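Local structure of bacteriorhodopsin (Nanosalina sp., 6EYU) at residues A[199-202]-A[203-207]; A[4-8]-A[9-13]. The protein pumps protons inward across the membrane as a xenorhodopsin, probably powered by light that its bound retinal absorbs. All blocks are in the same frame, centred on the assembly; numbering follows the deposited sequence.

Contact 1 (A[199-202]-A[203-207]). With MUN ([(2~{S})-2,3-bis(oxidanyl)propyl] (~{E})-undec-2-enoate), chain S.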
loop_
_atom_site.group_PDB
_atom_site.type_symbol
_atom_site.label_atom_id
_atom_site.label_comp_id
_atom_site.label_asym_id
_atom_site.label_seq_id
_atom_site.Cartn_x
_atom_site.Cartn_y
_atom_site.Cartn_z
ATOM N N THR A 199 12.932 21.088 -18.768
ATOM C CA THR A 199 11.965 20.812 -19.825
ATOM C C THR A 199 12.348 19.547 -20.586
ATOM O O THR A 199 11.501 18.698 -20.865
ATOM C CB THR A 199 11.873 21.981 -20.823
ATOM O OG1 THR A 199 11.606 23.199 -20.117
ATOM C CG2 THR A 199 10.769 21.731 -21.839
ATOM N N GLN A 200 13.624 19.440 -20.939
ATOM C CA GLN A 200 14.141 18.244 -21.592
ATOM C C GLN A 200 13.930 17.018 -20.709
ATOM O O GLN A 200 13.451 15.983 -21.172
ATOM C CB GLN A 200 15.631 18.410 -21.900
ATOM C CG GLN A 200 15.920 19.348 -23.059
ATOM C CD GLN A 200 17.368 19.793 -23.103
ATOM O OE1 GLN A 200 17.973 20.076 -22.067
ATOM N NE2 GLN A 200 17.908 19.932 -24.308
ATOM N N THR A 201 14.294 17.144 -19.437
ATOM C CA THR A 201 14.021 16.101 -18.457
ATOM C C THR A 201 12.546 15.715 -18.487
ATOM O O THR A 201 12.206 14.538 -18.617
ATOM C CB THR A 201 14.382 16.564 -17.034
ATOM O OG1 THR A 201 15.704 17.115 -17.026
ATOM C CG2 THR A 201 14.312 15.400 -16.058
ATOM N N SER A 202 11.678 16.720 -18.461
ATOM C CA SER A 202 10.240 16.488 -18.428
ATOM C C SER A 202 9.776 15.777 -19.694
ATOM O O SER A 202 9.088 14.758 -19.623
ATOM C CB SER A 202 9.491 17.813 -18.266
ATOM O OG SER A 202 8.166 17.596 -17.813
ATOM N N ILE A 203 10.199 16.281 -20.850
ATOM C CA ILE A 203 9.872 15.639 -22.118
ATOM C C ILE A 203 10.267 14.166 -22.081
ATOM O O ILE A 203 9.448 13.288 -22.352
ATOM C CB ILE A 203 10.585 16.311 -23.308
ATOM C CG1 ILE A 203 10.469 17.834 -23.217
ATOM C CG2 ILE A 203 9.991 15.821 -24.620
ATOM C CD1 ILE A 203 9.065 18.328 -22.946
ATOM N N ALA A 204 11.511 13.902 -21.694
ATOM C CA ALA A 204 12.032 12.540 -21.667
ATOM C C ALA A 204 11.165 11.654 -20.778
ATOM O O ALA A 204 10.907 10.495 -21.102
ATOM C CB ALA A 204 13.470 12.536 -21.173
ATOM N N LEU A 205 10.746 12.199 -19.641
ATOM C CA LEU A 205 9.931 11.456 -18.687
ATOM C C LEU A 205 8.451 11.562 -19.042
ATOM O O LEU A 205 7.586 11.225 -18.234
ATOM C CB LEU A 205 10.160 11.989 -17.271
ATOM C CG LEU A 205 11.204 11.255 -16.427
ATOM C CD1 LEU A 205 12.203 10.521 -17.309
ATOM C CD2 LEU A 205 11.918 12.230 -15.503
ATOM N N VAL A 206 8.165 12.077 -20.233
ATOM C CA VAL A 206 6.863 11.873 -20.858
ATOM C C VAL A 206 6.951 10.809 -21.946
ATOM O O VAL A 206 6.127 9.896 -22.000
ATOM C CB VAL A 206 6.324 13.177 -21.479
ATOM C CG1 VAL A 206 5.203 12.873 -22.459
ATOM C CG2 VAL A 206 5.846 14.125 -20.390
ATOM N N VAL A 207 7.969 10.916 -22.795
ATOM C CA VAL A 207 8.058 10.078 -23.984
ATOM C C VAL A 207 8.445 8.648 -23.619
ATOM O O VAL A 207 7.967 7.694 -24.231
ATOM C CB VAL A 207 9.082 10.632 -24.991
ATOM C CG1 VAL A 207 10.492 10.524 -24.430
ATOM C CG2 VAL A 207 8.970 9.897 -26.317
HETATM C CAR MUN S . 12.720 6.818 -27.504
HETATM C CAQ MUN S . 13.088 8.244 -27.915
HETATM C CAP MUN S . 13.648 8.997 -26.707
HETATM C CAO MUN S . 13.176 10.451 -26.766
HETATM C CAN MUN S . 14.025 11.310 -25.828
HETATM C CAM MUN S . 13.268 12.602 -25.514
HETATM C CAK MUN S . 14.064 13.805 -26.024
HETATM C CAH MUN S . 14.592 14.599 -24.827
HETATM C CAF MUN S . 15.711 15.546 -25.272
HETATM C CAC MUN S . 17.146 15.073 -24.976
HETATM C CAA MUN S . 18.310 16.009 -25.349
HETATM O OAD MUN S . 18.165 16.865 -26.222
HETATM O OAB MUN S . 19.516 15.670 -24.817
HETATM C CAE MUN S . 20.561 16.133 -25.681
HETATM C CAG MUN S . 21.358 17.236 -24.983
HETATM O OAJ MUN S . 20.635 17.696 -23.837
HETATM C CAI MUN S . 22.714 16.684 -24.540
HETATM O OAL MUN S . 23.746 17.608 -24.897
#
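Between 199-202 and 203-207 the backbone makes successive turns of one helix: A204 N donates to Q200 O (2.9 Å, 168° at the hydrogen), and L205 N to T201 O less straight, at 152°. This is the opening of helix 198-230, the last helix of the seven-helix microbial rhodopsin fold. The regular pattern tightens just beyond, where I203 O accepts from both V206 N and V207 N, each at 2.8 Å.

Side chains one turn apart run alongside each other. T201 CG2 lies 4.0 Å from L205 CD2; T199 and I203 pair likewise, though the exact placing of the isoleucine is somewhat doubtful. In T201 the first torsion (chi1 -50°) sets OG1 beside the backbone N, from where it bonds back to the carbonyl of D197, and also to S184 OG, while CG2 is turned toward L205. L205 in turn packs on W73 and W77, with the retinal about 7 Å from its side chain, and its carbonyl takes a bond from Y59 OH.

Q200 and V207 instead border a bound monoacylglycerol, polar group near polar group and methyl near chain: Q200 NE2 comes within 3.6 Å of glycerol oxygen OAJ, while V207 CG1 lies 3.6 Å from acyl carbon CAO.

Contact 2 (A[4-8]-A[9-13])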
loop_
_atom_site.group_PDB
_atom_site.type_symbol
_atom_site.label_atom_id
_atom_site.label_comp_id
_atom_site.label_asym_id
_atom_site.label_seq_id
_atom_site.Cartn_x
_atom_site.Cartn_y
_atom_site.Cartn_z
ATOM N N GLU A 4 8.540 23.999 -9.921
ATOM C CA GLU A 4 8.830 25.387 -10.260
ATOM C C GLU A 4 9.777 25.462 -11.453
ATOM O O GLU A 4 9.639 26.332 -12.313
ATOM C CB GLU A 4 9.449 26.108 -9.061
ATOM C CG GLU A 4 8.437 26.827 -8.184
ATOM N N ALA A 5 10.793 24.605 -11.449
ATOM C CA ALA A 5 11.781 24.582 -12.521
ATOM C C ALA A 5 11.129 24.170 -13.836
ATOM O O ALA A 5 11.425 24.733 -14.890
ATOM C CB ALA A 5 12.912 23.627 -12.172
ATOM N N ILE A 6 10.290 23.141 -13.775
ATOM C CA ILE A 6 9.682 22.578 -14.974
ATOM C C ILE A 6 8.713 23.572 -15.606
ATOM O O ILE A 6 8.668 23.717 -16.827
ATOM C CB ILE A 6 8.919 21.279 -14.655
ATOM C CG1 ILE A 6 9.902 20.121 -14.477
ATOM C CG2 ILE A 6 7.924 20.964 -15.760
ATOM C CD1 ILE A 6 9.238 18.811 -14.117
ATOM N N THR A 7 7.901 24.212 -14.770
ATOM C CA THR A 7 6.798 25.031 -15.254
ATOM C C THR A 7 7.237 26.481 -15.419
ATOM O O THR A 7 6.485 27.313 -15.928
ATOM C CB THR A 7 5.600 24.986 -14.288
ATOM O OG1 THR A 7 6.026 25.365 -12.973
ATOM C CG2 THR A 7 5.002 23.589 -14.244
ATOM N N ALA A 8 8.430 26.793 -14.925
ATOM C CA ALA A 8 8.944 28.156 -14.975
ATOM C C ALA A 8 9.249 28.557 -16.413
ATOM O O ALA A 8 9.606 27.719 -17.241
ATOM C CB ALA A 8 10.192 28.281 -14.115
ATOM N N GLY A 9 9.087 29.843 -16.709
ATOM C CA GLY A 9 9.177 30.333 -18.079
ATOM C C GLY A 9 8.104 29.741 -18.972
ATOM O O GLY A 9 6.914 29.814 -18.661
ATOM N N GLY A 10 8.524 29.182 -20.101
ATOM C CA GLY A 10 7.597 28.809 -21.164
ATOM C C GLY A 10 6.783 27.578 -20.814
ATOM O O GLY A 10 5.753 27.309 -21.432
ATOM N N PHE A 11 7.282 26.793 -19.865
ATOM C CA PHE A 11 6.699 25.492 -19.561
ATOM C C PHE A 11 6.571 24.654 -20.829
ATOM O O PHE A 11 5.470 24.268 -21.222
ATOM C CB PHE A 11 5.326 25.664 -18.908
ATOM C CG PHE A 11 4.759 24.392 -18.346
ATOM C CD1 PHE A 11 5.466 23.204 -18.433
ATOM C CD2 PHE A 11 3.539 24.394 -17.690
ATOM C CE1 PHE A 11 4.952 22.035 -17.904
ATOM C CE2 PHE A 11 3.020 23.229 -17.158
ATOM C CZ PHE A 11 3.729 22.047 -17.263
ATOM N N GLY A 12 7.707 24.364 -21.456
ATOM C CA GLY A 12 7.719 23.839 -22.816
ATOM C C GLY A 12 7.268 22.393 -22.891
ATOM O O GLY A 12 7.087 21.849 -23.980
ATOM N N SER A 13 7.128 21.754 -21.734
ATOM C CA SER A 13 6.795 20.335 -21.687
ATOM C C SER A 13 5.288 20.126 -21.566
ATOM O O SER A 13 4.799 19.003 -21.686
ATOM C CB SER A 13 7.511 19.656 -20.517
ATOM O OG SER A 13 7.251 20.331 -19.298
HETATM O O HOH W 1 8.782 22.743 -19.145
#
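A type II' beta turn from A8 to F11 reverses the chain at the end of the short helix 2-7 and folds the side chain of F11 back over T7. A8 O and F11 N come to 3.6 Å across the turn. The second position is G9, whose positive phi (63°) suits a residue without a side chain, since a beta carbon there would run into A8 O.

The main side-chain contact is a CH-pi interaction. T7 CG2 sits over one face of the F11 ring, 3.6 Å from its centroid and only 17° off the normal. The threonine and phenylalanine lie side by side, with F11 CG anti to its own nitrogen (chi1 -170°), which swings the ring back along the helix end. T7 OG1 is turned to another task, a bond to the carbonyl of Y3 one turn earlier. Beside the threonine, I6 CG2 touches ring atom CE1 at 3.8 Å.

Through G12 and S13 the turn leads on to helix 14-38, the first long helix of the rhodopsin bundle. Were F11 replaced by an alanine, the methyls of T7 and I6 would probably lose their aromatic partner, and a gap would be likely to open between the helix end and the returning chain.

Further along, S13 OG lies in the plane of the phenylalanine ring, at its edge, and 3.7 Å from I6 CG2. A water joins the same hydroxyl to the helix end: it donates to I6 O, at a short 2.5 Å, and is hydrogen-bonded to S13 OG at 2.9 Å. S13 OG has a further, weak bond to S202 OG of helix 198-230, while its neighbour G12 touches a bound eicosane.

In the fold
Along the chain the two contacts come in series, contact 2 near the N-terminus and contact 1 almost two hundred residues later, yet their centres are about 11 Å apart. In the seven-helix rhodopsin fold the first and last long helices are neighbours, so the chain's beginning packs on the start of its final helix. Here the loop of contact 2 leads into helix 14-38, whose F16 packs against I203 and V206 of contact 1, and Y20 against V206, and T199 CG2 lies 3.7 Å from G12 C. Contact 2 is the more peripheral, about 24 Å from the chain's centre against 15 Å, whereas contact 1 reaches inward toward the retinal region.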